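Long-range contacts in histidine triad protein (Bacillus subtilis, PDB 1Y23), which probably binds nucleotides and hydrolyses nucleoside phosphoramidates or related compounds, as a dimeric, zinc-containing member of the histidine triad (HIT) family: residues 47-52 with 98-103; 23-28 with 64-69; 83-88 with 106-111; 36-41 with 111-116. All coordinates share one frame; numbering follows the deposited sequence.

Contact 1: residues 47-52 with 98-103; sequences KTHIEN and VFHYHM. With ZN (zinc ion), chain G.
His49 and His100 share one zinc ion. Cys7 and Cys10 of the N-terminal CxxC complete this Cys2His2 site. His100 is also the first histidine of the HIT signature His-Tyr-His-Met-His. Both rings bind the metal through ND1, with His49 ND1 at 2.2 Å and His100 ND1 at 2.1 Å from the zinc. His49 holds CG anti to the backbone N (chi1 -177°), which carries its ND1 to the metal. The two ND1 atoms are 3.3 Å apart and not hydrogen-bonded to each other. On the other side of its ring, His100 NE2 bonds to Pro46 O, which fixes the ring's rotation.

The aromatic contact is an offset edge-to-face pair. His49 turns its edge toward a face of His100, with the planes at 87°. His49 CA adds a CH-pi contact over a face of His100.

The backbones are joined by one nearly straight hydrogen bond, from Tyr101 N to Ile50 O (2.6 Å, 179°). Glu51 CA makes a CA-H...O contact with Phe99 O at 3.3 Å. The Ile50 and Tyr101 side chains run side by side, with Ile50 CG2 3.5 Å from Tyr101 CB. Within 98-103, His102 ND1 donates to His100 O at 2.6 Å, with the oxygen close to the His102 ring plane.

Contact 2: residues 23-28 with 64-69; sequences YEDEHV and YFHAVP
Tyr64 meets Val28 near the N-terminal end of helix 67-79, where the chain packs on the beta hairpin of strands 21-24 and 28-32. The hairpin turn contains an Asx turn at Asp25. Val28 CG2 lies over the backbone of Tyr64, 3.7 Å from its CA. It also comes near ring atom CD1, obliquely. The Tyr64 hydroxyl bonds to Val44 O of strand 42-46. Phe65 points away from the hairpin and stacks on Phe65 of the second subunit, so this part of the chain also belongs to the dimer interface.

At His66, CG sits between the backbone N and the carbonyl carbon (chi1 76°), and the ring swings toward the turn. Its NE2 edge faces two oxygens, Tyr23 OH at 3.6 Å and Asp25 OD2 at 3.8 Å. Neither distance makes a hydrogen bond. The carboxylate and ring planes are 22° apart, and the acid could favour a positive charge on the imidazole. Asp25 is itself firmly held. Tyr23 OH donates to the anti lone pair of Asp25 OD2 at 2.7 Å. Asp25 OD1 accepts from His27 N at 2.6 Å and from Val28 N at 2.7 Å, which ties the turn together.

Ala67 points its methyl at the hairpin. Ala67 CB is 4.1 Å from Val28 CG1. On the Tyr23 ring, the nearest atom to Ala67 CB is Tyr23 CE2, at 3.7 Å.

Contact 3: residues 83-88 with 106-111; sequences GLNTLN and IPRYGK
Asn85 and Ile106 form a hydrogen-bonded pair between two antiparallel strands. Asn85 N donates to Ile106 O at 2.8 Å, and Ile106 N returns the bond to Asn85 O at the same 2.8 Å. Leu84 and Pro107 are the non-hydrogen-bonded pair that follows. There Leu84 CA makes a CA-H...O contact with Ile106 O at 3.2 Å. Gly83 and Arg108 are hydrogen-bonded again. Arg108 N donates to Gly83 O at 2.8 Å, while the return bond from Gly83 N to Arg108 O is weak.

Asn85 and Arg108 lie on the same sheet face. The Arg108 chain bends at chi2 (-63°) and chi3 (-76°), folding back over the neighbouring strand. This brings Arg108 NH2 to Asn85 OD1 at 3.1 Å, with the oxygen at the guanidinium edge.

Second-shell partners hold both groups. Asp113 forms a salt bridge with Arg108 NE, and Asn85 ND2 bonds to Ala94 O and Asn89 OD1 of the second subunit.

Pro107, on the other face, packs on Ile75 of helix 67-79. Strand 103-108 lies between strands 42-46 and 83-90, and strand 83-90 pairs antiparallel with a strand of the second subunit, giving the continuous sheet of a HIT dimer.

Contact 4: residues 36-41 with 111-116; sequences QVTKGH and KGDGFG
Val37 O accepts a weak hydrogen bond from Gly114 N (3.0 Å, 133°), where the two backbones come nearest, and a type II beta turn from Thr38 to His41 follows at once. The lack of a side chain at Gly114 lets the Val37 carbonyl come this close.

Val37 packs tightly on segment 111-116. Its CG1 lies against the backbone, with Val37 CG1 3.1 Å from Gly114 C. The same methyl is 3.4 Å from Phe115 CB. The chi1 of Val37, 147°, is away from a staggered position, which suggests some strain. The Phe115 ring then leads away to pack on Asn85, Leu87 and Ile106.

This pairing holds the loop between strands 28-32 and 42-46 of the HIT sheet against the start of strand 115-119. That strand pairs antiparallel with a strand of the second subunit, and Trp119 of that subunit packs on Val37.

Thr38 splits its two branches. OG1 bonds to Pro107 O. CG2 touches the Asp113 carboxylate, with Thr38 CG2 3.4 Å from Asp113 OD1. Asp113 in turn braces its own loop, as OD1 accepts from Tyr109 N and OD2 from Gly110 N. On the far side of the turn, Gln36 folds its amide back across the loop. Gly40 N donates to Gln36 OE1 at 2.9 Å, in the carbonyl plane.

From the N terminus, contact 2 opens at 23-28, contact 4 at 36-41 and contact 1 at 47-52. Contact 2 closes first, at 64-69, tying the first hairpin to the chain entering helix 67-79. It crosses contacts 4 and 1. Contact 3 opens at 83-88, in series with contact 2. Contact 1 closes at 98-103, joining the loop after strand 42-46 to the loop before strand 103-108. It crosses contact 3, which pairs strands 83-90 and 103-108. Contact 4 closes last, at 111-116, enclosing contacts 1 and 3. It joins the loop before strand 42-46 to strand 115-119. Contacts 3 and 4 share Lys111, and their centres are about 7 Å apart.

Contact 1: residues 47-52 with 98-103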
# COMPACT_ATOMS: atom_id res chain seq x y z
N LYS B 47 -0.01 -15.94 -4.99
CA LYS B 47 0.73 -17.18 -5.16
C LYS B 47 1.55 -17.11 -6.44
O LYS B 47 2.62 -17.71 -6.53
CB LYS B 47 -0.23 -18.38 -5.19
CG LYS B 47 -1.01 -18.59 -3.88
CD LYS B 47 -1.79 -19.91 -3.88
CE LYS B 47 -2.54 -20.14 -2.57
NZ LYS B 47 -3.23 -21.46 -2.54
N THR B 48 1.06 -16.38 -7.43
CA THR B 48 1.79 -16.23 -8.69
C THR B 48 3.08 -15.48 -8.36
O THR B 48 3.05 -14.50 -7.61
CB THR B 48 0.98 -15.41 -9.71
OG1 THR B 48 -0.28 -16.04 -9.94
CG2 THR B 48 1.74 -15.30 -11.02
N HIS B 49 4.21 -15.92 -8.91
CA HIS B 49 5.46 -15.22 -8.62
C HIS B 49 5.55 -13.94 -9.43
O HIS B 49 5.93 -13.95 -10.60
CB HIS B 49 6.68 -16.12 -8.90
CG HIS B 49 8.00 -15.48 -8.56
ND1 HIS B 49 8.35 -15.12 -7.28
CD2 HIS B 49 9.06 -15.16 -9.34
CE1 HIS B 49 9.57 -14.61 -7.28
NE2 HIS B 49 10.02 -14.62 -8.52
N ILE B 50 5.16 -12.84 -8.81
CA ILE B 50 5.22 -11.53 -9.43
C ILE B 50 6.29 -10.78 -8.62
O ILE B 50 6.19 -10.67 -7.40
CB ILE B 50 3.84 -10.83 -9.34
CG1 ILE B 50 3.93 -9.39 -9.83
CG2 ILE B 50 3.32 -10.85 -7.92
CD1 ILE B 50 2.61 -8.66 -9.74
N GLU B 51 7.33 -10.30 -9.30
CA GLU B 51 8.43 -9.60 -8.64
C GLU B 51 8.05 -8.34 -7.89
O GLU B 51 8.45 -8.13 -6.75
CB GLU B 51 9.52 -9.18 -9.64
CG GLU B 51 10.50 -10.24 -10.08
CD GLU B 51 11.70 -9.63 -10.81
OE1 GLU B 51 12.49 -10.40 -11.41
OE2 GLU B 51 11.86 -8.39 -10.78
N ASN B 52 7.28 -7.49 -8.56
CA ASN B 52 6.92 -6.21 -7.96
C ASN B 52 5.56 -5.73 -8.42
O ASN B 52 4.87 -6.41 -9.18
CB ASN B 52 7.98 -5.19 -8.33
CG ASN B 52 8.32 -5.22 -9.80
OD1 ASN B 52 7.43 -5.24 -10.65
ND2 ASN B 52 9.61 -5.23 -10.12
N VAL B 98 12.94 -9.19 -0.60
CA VAL B 98 12.56 -10.41 -1.33
C VAL B 98 11.88 -9.97 -2.62
O VAL B 98 10.92 -9.19 -2.59
CB VAL B 98 11.57 -11.29 -0.51
CG1 VAL B 98 11.12 -12.48 -1.34
CG2 VAL B 98 12.24 -11.77 0.77
N PHE B 99 12.37 -10.46 -3.76
CA PHE B 99 11.78 -10.06 -5.03
C PHE B 99 10.50 -10.79 -5.45
O PHE B 99 10.40 -11.33 -6.56
CB PHE B 99 12.82 -10.14 -6.16
CG PHE B 99 13.91 -9.09 -6.06
CD1 PHE B 99 13.66 -7.85 -5.47
CD2 PHE B 99 15.18 -9.34 -6.59
CE1 PHE B 99 14.66 -6.86 -5.40
CE2 PHE B 99 16.19 -8.37 -6.52
CZ PHE B 99 15.93 -7.12 -5.93
N HIS B 100 9.52 -10.79 -4.55
CA HIS B 100 8.21 -11.39 -4.79
C HIS B 100 7.26 -10.36 -4.17
O HIS B 100 7.40 -10.04 -2.99
CB HIS B 100 8.09 -12.75 -4.10
CG HIS B 100 6.82 -13.50 -4.41
ND1 HIS B 100 6.75 -14.88 -4.42
CD2 HIS B 100 5.57 -13.06 -4.69
CE1 HIS B 100 5.51 -15.25 -4.69
NE2 HIS B 100 4.78 -14.17 -4.86
N TYR B 101 6.33 -9.84 -4.96
CA TYR B 101 5.40 -8.82 -4.48
C TYR B 101 4.74 -9.20 -3.17
O TYR B 101 4.24 -10.32 -3.01
CB TYR B 101 4.30 -8.53 -5.52
CG TYR B 101 3.32 -7.46 -5.09
CD1 TYR B 101 3.59 -6.10 -5.30
CD2 TYR B 101 2.15 -7.80 -4.39
CE1 TYR B 101 2.72 -5.11 -4.82
CE2 TYR B 101 1.28 -6.82 -3.91
CZ TYR B 101 1.57 -5.47 -4.13
OH TYR B 101 0.73 -4.50 -3.64
N HIS B 102 4.75 -8.27 -2.22
CA HIS B 102 4.12 -8.48 -0.93
C HIS B 102 3.66 -7.15 -0.35
O HIS B 102 4.28 -6.12 -0.55
CB HIS B 102 5.06 -9.19 0.06
CG HIS B 102 6.42 -8.57 0.18
ND1 HIS B 102 7.36 -8.65 -0.82
CD2 HIS B 102 7.00 -7.90 1.20
CE1 HIS B 102 8.47 -8.06 -0.42
NE2 HIS B 102 8.28 -7.59 0.80
N MET B 103 2.54 -7.20 0.36
CA MET B 103 1.96 -6.03 1.00
C MET B 103 2.04 -6.23 2.50
O MET B 103 1.69 -7.29 3.01
CB MET B 103 0.50 -5.89 0.59
CG MET B 103 -0.23 -4.73 1.24
SD MET B 103 -0.04 -3.19 0.32
CE MET B 103 -1.63 -3.11 -0.51
ZN ZN G . 8.36 -15.95 -5.27

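Contact 2: residues 23-28 with 64-69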
# COMPACT_ATOMS: atom_id res chain seq x y z
N TYR B 23 -4.81 -16.17 6.07
CA TYR B 23 -5.75 -16.20 4.97
C TYR B 23 -5.16 -16.91 3.79
O TYR B 23 -3.95 -16.85 3.55
CB TYR B 23 -6.13 -14.78 4.56
CG TYR B 23 -7.07 -14.74 3.38
CD1 TYR B 23 -8.45 -14.80 3.55
CD2 TYR B 23 -6.57 -14.64 2.08
CE1 TYR B 23 -9.31 -14.77 2.45
CE2 TYR B 23 -7.42 -14.61 0.99
CZ TYR B 23 -8.78 -14.67 1.17
OH TYR B 23 -9.61 -14.60 0.08
N GLU B 24 -6.02 -17.60 3.04
CA GLU B 24 -5.59 -18.32 1.85
C GLU B 24 -6.74 -18.72 0.94
O GLU B 24 -7.79 -19.18 1.41
CB GLU B 24 -4.78 -19.57 2.22
CG GLU B 24 -4.30 -20.36 0.99
CD GLU B 24 -3.43 -21.57 1.31
OE1 GLU B 24 -2.99 -22.25 0.36
OE2 GLU B 24 -3.17 -21.83 2.51
N ASP B 25 -6.54 -18.51 -0.36
CA ASP B 25 -7.50 -18.90 -1.39
C ASP B 25 -6.72 -19.37 -2.60
O ASP B 25 -5.54 -19.70 -2.50
CB ASP B 25 -8.47 -17.76 -1.77
CG ASP B 25 -7.78 -16.54 -2.38
OD1 ASP B 25 -6.88 -16.71 -3.23
OD2 ASP B 25 -8.15 -15.41 -2.01
N GLU B 26 -7.37 -19.41 -3.75
CA GLU B 26 -6.74 -19.88 -4.98
C GLU B 26 -5.55 -19.05 -5.49
O GLU B 26 -4.60 -19.61 -6.04
CB GLU B 26 -7.80 -20.00 -6.07
CG GLU B 26 -7.32 -20.63 -7.36
CD GLU B 26 -8.45 -20.88 -8.34
OE1 GLU B 26 -8.16 -21.34 -9.47
OE2 GLU B 26 -9.62 -20.62 -7.98
N HIS B 27 -5.59 -17.74 -5.30
CA HIS B 27 -4.52 -16.88 -5.81
C HIS B 27 -3.77 -16.08 -4.76
O HIS B 27 -2.72 -15.51 -5.05
CB HIS B 27 -5.12 -15.91 -6.82
CG HIS B 27 -5.99 -16.56 -7.84
ND1 HIS B 27 -5.50 -17.40 -8.82
CD2 HIS B 27 -7.33 -16.50 -8.04
CE1 HIS B 27 -6.49 -17.83 -9.57
NE2 HIS B 27 -7.62 -17.30 -9.12
N VAL B 28 -4.30 -16.05 -3.55
CA VAL B 28 -3.67 -15.28 -2.49
C VAL B 28 -3.27 -16.10 -1.27
O VAL B 28 -3.88 -17.13 -0.97
CB VAL B 28 -4.60 -14.14 -2.03
CG1 VAL B 28 -3.89 -13.24 -1.03
CG2 VAL B 28 -5.06 -13.32 -3.24
N TYR B 64 -6.20 -10.47 -6.32
CA TYR B 64 -5.37 -10.14 -5.17
C TYR B 64 -5.87 -9.12 -4.16
O TYR B 64 -6.06 -9.45 -2.98
CB TYR B 64 -3.99 -9.68 -5.63
CG TYR B 64 -3.11 -9.22 -4.48
CD1 TYR B 64 -2.44 -10.13 -3.68
CD2 TYR B 64 -3.01 -7.86 -4.17
CE1 TYR B 64 -1.68 -9.71 -2.58
CE2 TYR B 64 -2.26 -7.42 -3.07
CZ TYR B 64 -1.60 -8.35 -2.28
OH TYR B 64 -0.85 -7.93 -1.20
N PHE B 65 -6.08 -7.89 -4.60
CA PHE B 65 -6.48 -6.81 -3.71
C PHE B 65 -7.69 -6.98 -2.81
O PHE B 65 -7.70 -6.45 -1.70
CB PHE B 65 -6.65 -5.50 -4.49
CG PHE B 65 -6.84 -4.29 -3.60
CD1 PHE B 65 -5.81 -3.87 -2.76
CD2 PHE B 65 -8.04 -3.60 -3.58
CE1 PHE B 65 -5.99 -2.77 -1.90
CE2 PHE B 65 -8.23 -2.51 -2.73
CZ PHE B 65 -7.20 -2.09 -1.89
N HIS B 66 -8.71 -7.70 -3.26
CA HIS B 66 -9.90 -7.87 -2.44
C HIS B 66 -9.57 -8.46 -1.06
O HIS B 66 -10.22 -8.14 -0.06
CB HIS B 66 -10.94 -8.75 -3.15
CG HIS B 66 -10.62 -10.21 -3.13
ND1 HIS B 66 -9.87 -10.82 -4.11
CD2 HIS B 66 -10.88 -11.17 -2.21
CE1 HIS B 66 -9.67 -12.08 -3.80
NE2 HIS B 66 -10.28 -12.32 -2.65
N ALA B 67 -8.55 -9.31 -1.00
CA ALA B 67 -8.16 -9.92 0.27
C ALA B 67 -7.59 -8.91 1.28
O ALA B 67 -7.72 -9.10 2.49
CB ALA B 67 -7.15 -11.05 0.03
N VAL B 68 -6.97 -7.84 0.78
CA VAL B 68 -6.38 -6.83 1.66
C VAL B 68 -7.38 -6.21 2.65
O VAL B 68 -7.12 -6.16 3.85
CB VAL B 68 -5.71 -5.71 0.81
CG1 VAL B 68 -5.28 -4.54 1.71
CG2 VAL B 68 -4.49 -6.28 0.10
N PRO B 69 -8.53 -5.74 2.16
CA PRO B 69 -9.52 -5.14 3.07
C PRO B 69 -10.03 -6.16 4.09
O PRO B 69 -10.15 -5.85 5.28
CB PRO B 69 -10.61 -4.67 2.12
CG PRO B 69 -9.84 -4.32 0.87
CD PRO B 69 -8.91 -5.51 0.76

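Contact 3: residues 83-88 with 106-111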
# COMPACT_ATOMS: atom_id res chain seq x y z
N GLY B 83 -4.71 2.42 14.90
CA GLY B 83 -4.45 2.77 13.51
C GLY B 83 -3.98 1.55 12.73
O GLY B 83 -3.89 0.45 13.29
N LEU B 84 -3.67 1.73 11.45
CA LEU B 84 -3.21 0.62 10.62
C LEU B 84 -2.69 1.12 9.27
O LEU B 84 -3.26 2.03 8.68
CB LEU B 84 -4.35 -0.39 10.40
CG LEU B 84 -4.04 -1.58 9.49
CD1 LEU B 84 -4.79 -2.83 9.93
CD2 LEU B 84 -4.39 -1.21 8.06
N ASN B 85 -1.58 0.55 8.80
CA ASN B 85 -1.03 0.96 7.51
C ASN B 85 -0.84 -0.24 6.60
O ASN B 85 -0.80 -1.38 7.06
CB ASN B 85 0.36 1.62 7.64
CG ASN B 85 0.46 2.59 8.81
OD1 ASN B 85 0.74 2.18 9.93
ND2 ASN B 85 0.27 3.87 8.54
N THR B 86 -0.75 0.03 5.30
CA THR B 86 -0.44 -1.01 4.33
C THR B 86 0.75 -0.39 3.60
O THR B 86 0.74 0.80 3.27
CB THR B 86 -1.62 -1.33 3.32
OG1 THR B 86 -1.86 -0.22 2.45
CG2 THR B 86 -2.89 -1.68 4.09
N LEU B 87 1.77 -1.21 3.41
CA LEU B 87 3.01 -0.79 2.76
C LEU B 87 3.53 -1.83 1.79
O LEU B 87 3.59 -3.03 2.09
CB LEU B 87 4.09 -0.53 3.81
CG LEU B 87 5.49 -0.17 3.31
CD1 LEU B 87 5.47 1.19 2.63
CD2 LEU B 87 6.46 -0.16 4.50
N ASN B 88 3.93 -1.36 0.62
CA ASN B 88 4.46 -2.21 -0.42
C ASN B 88 5.80 -1.59 -0.84
O ASN B 88 5.86 -0.39 -1.09
CB ASN B 88 3.49 -2.21 -1.60
CG ASN B 88 4.09 -2.81 -2.83
OD1 ASN B 88 3.82 -2.37 -3.95
ND2 ASN B 88 4.90 -3.84 -2.66
N ILE B 106 0.26 -3.39 8.62
CA ILE B 106 0.77 -3.07 9.93
C ILE B 106 -0.20 -2.38 10.87
O ILE B 106 -0.57 -1.22 10.68
CB ILE B 106 2.04 -2.21 9.81
CG1 ILE B 106 3.05 -2.92 8.89
CG2 ILE B 106 2.66 -1.97 11.18
CD1 ILE B 106 4.16 -2.02 8.35
N PRO B 107 -0.65 -3.10 11.91
CA PRO B 107 -1.59 -2.50 12.87
C PRO B 107 -0.77 -1.56 13.74
O PRO B 107 0.42 -1.79 13.98
CB PRO B 107 -2.10 -3.72 13.64
CG PRO B 107 -0.91 -4.62 13.65
CD PRO B 107 -0.40 -4.51 12.23
N ARG B 108 -1.39 -0.47 14.19
CA ARG B 108 -0.71 0.51 15.02
C ARG B 108 -1.31 0.56 16.42
O ARG B 108 -2.53 0.50 16.58
CB ARG B 108 -0.77 1.90 14.37
CG ARG B 108 -0.04 1.99 13.03
CD ARG B 108 1.46 1.72 13.20
NE ARG B 108 2.19 2.85 13.78
CZ ARG B 108 2.39 4.01 13.15
NH1 ARG B 108 3.06 4.99 13.74
NH2 ARG B 108 1.94 4.20 11.92
N TYR B 109 -0.45 0.66 17.43
CA TYR B 109 -0.92 0.71 18.82
C TYR B 109 -0.40 1.94 19.57
O TYR B 109 -0.79 2.19 20.71
CB TYR B 109 -0.48 -0.56 19.55
CG TYR B 109 -0.95 -1.85 18.89
CD1 TYR B 109 -0.07 -2.62 18.13
CD2 TYR B 109 -2.27 -2.28 19.02
CE1 TYR B 109 -0.50 -3.81 17.53
CE2 TYR B 109 -2.71 -3.47 18.42
CZ TYR B 109 -1.82 -4.22 17.68
OH TYR B 109 -2.23 -5.41 17.11
N GLY B 110 0.47 2.71 18.91
CA GLY B 110 1.01 3.90 19.53
C GLY B 110 2.46 3.76 19.94
O GLY B 110 3.32 3.44 19.11
N LYS B 111 2.73 3.98 21.22
CA LYS B 111 4.09 3.88 21.75
C LYS B 111 4.61 2.45 21.66
O LYS B 111 4.02 1.51 22.20
CB LYS B 111 4.15 4.36 23.21
CG LYS B 111 3.94 5.87 23.38
CD LYS B 111 4.12 6.34 24.83
CE LYS B 111 2.94 5.95 25.75
NZ LYS B 111 1.69 6.74 25.50

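Contact 4: residues 36-41 with 111-116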
# COMPACT_ATOMS: atom_id res chain seq x y z
N GLN B 36 7.47 -9.22 12.97
CA GLN B 36 6.44 -8.62 13.81
C GLN B 36 6.75 -7.20 14.26
O GLN B 36 6.95 -6.94 15.45
CB GLN B 36 6.18 -9.48 15.06
CG GLN B 36 5.46 -10.80 14.81
CD GLN B 36 4.05 -10.63 14.25
OE1 GLN B 36 3.17 -10.05 14.90
NE2 GLN B 36 3.84 -11.12 13.04
N VAL B 37 6.81 -6.27 13.31
CA VAL B 37 7.07 -4.87 13.63
C VAL B 37 6.10 -4.47 14.74
O VAL B 37 6.43 -3.67 15.61
CB VAL B 37 6.83 -3.97 12.40
CG1 VAL B 37 6.31 -2.60 12.83
CG2 VAL B 37 8.12 -3.81 11.62
N THR B 38 4.90 -5.03 14.66
CA THR B 38 3.87 -4.80 15.66
C THR B 38 3.11 -6.12 15.74
O THR B 38 3.19 -6.94 14.83
CB THR B 38 2.89 -3.65 15.27
OG1 THR B 38 2.20 -3.99 14.05
CG2 THR B 38 3.66 -2.35 15.07
N LYS B 39 2.40 -6.33 16.84
CA LYS B 39 1.63 -7.56 17.01
C LYS B 39 0.55 -7.63 15.94
O LYS B 39 -0.36 -6.79 15.90
CB LYS B 39 1.01 -7.58 18.41
CG LYS B 39 0.51 -8.94 18.85
CD LYS B 39 -0.04 -8.88 20.27
CE LYS B 39 -0.37 -10.27 20.79
NZ LYS B 39 -0.95 -10.19 22.16
N GLY B 40 0.65 -8.62 15.07
CA GLY B 40 -0.32 -8.79 14.00
C GLY B 40 0.25 -8.47 12.62
O GLY B 40 -0.46 -8.54 11.62
N HIS B 41 1.53 -8.13 12.57
CA HIS B 41 2.22 -7.80 11.33
C HIS B 41 2.00 -8.93 10.31
O HIS B 41 2.54 -10.03 10.46
CB HIS B 41 3.71 -7.59 11.61
CG HIS B 41 4.51 -7.15 10.42
ND1 HIS B 41 3.93 -6.55 9.32
CD2 HIS B 41 5.83 -7.22 10.14
CE1 HIS B 41 4.86 -6.27 8.43
NE2 HIS B 41 6.02 -6.67 8.90
N LYS B 111 2.73 3.98 21.22
CA LYS B 111 4.09 3.88 21.75
C LYS B 111 4.61 2.45 21.66
O LYS B 111 4.02 1.51 22.20
CB LYS B 111 4.15 4.36 23.21
CG LYS B 111 3.94 5.87 23.38
CD LYS B 111 4.12 6.34 24.83
CE LYS B 111 2.94 5.95 25.75
NZ LYS B 111 1.69 6.74 25.50
N GLY B 112 5.73 2.30 20.95
CA GLY B 112 6.32 0.98 20.79
C GLY B 112 6.25 0.44 19.37
O GLY B 112 6.96 -0.52 19.04
N ASP B 113 5.42 1.03 18.52
CA ASP B 113 5.29 0.54 17.15
C ASP B 113 6.64 0.46 16.45
O ASP B 113 7.40 1.42 16.44
CB ASP B 113 4.36 1.43 16.32
CG ASP B 113 2.91 1.29 16.72
OD1 ASP B 113 2.50 0.16 17.10
OD2 ASP B 113 2.18 2.30 16.65
N GLY B 114 6.91 -0.70 15.87
CA GLY B 114 8.17 -0.90 15.16
C GLY B 114 8.16 -0.25 13.79
O GLY B 114 9.12 -0.36 13.03
N PHE B 115 7.05 0.41 13.46
CA PHE B 115 6.94 1.09 12.17
C PHE B 115 6.55 2.56 12.33
O PHE B 115 5.72 2.92 13.17
CB PHE B 115 5.92 0.41 11.25
CG PHE B 115 5.66 1.17 9.97
CD1 PHE B 115 6.61 1.18 8.95
CD2 PHE B 115 4.52 1.95 9.83
CE1 PHE B 115 6.43 1.95 7.80
CE2 PHE B 115 4.32 2.72 8.69
CZ PHE B 115 5.28 2.72 7.67
N GLY B 116 7.16 3.38 11.49
CA GLY B 116 6.90 4.81 11.50
C GLY B 116 7.36 5.38 10.17
O GLY B 116 8.40 4.98 9.64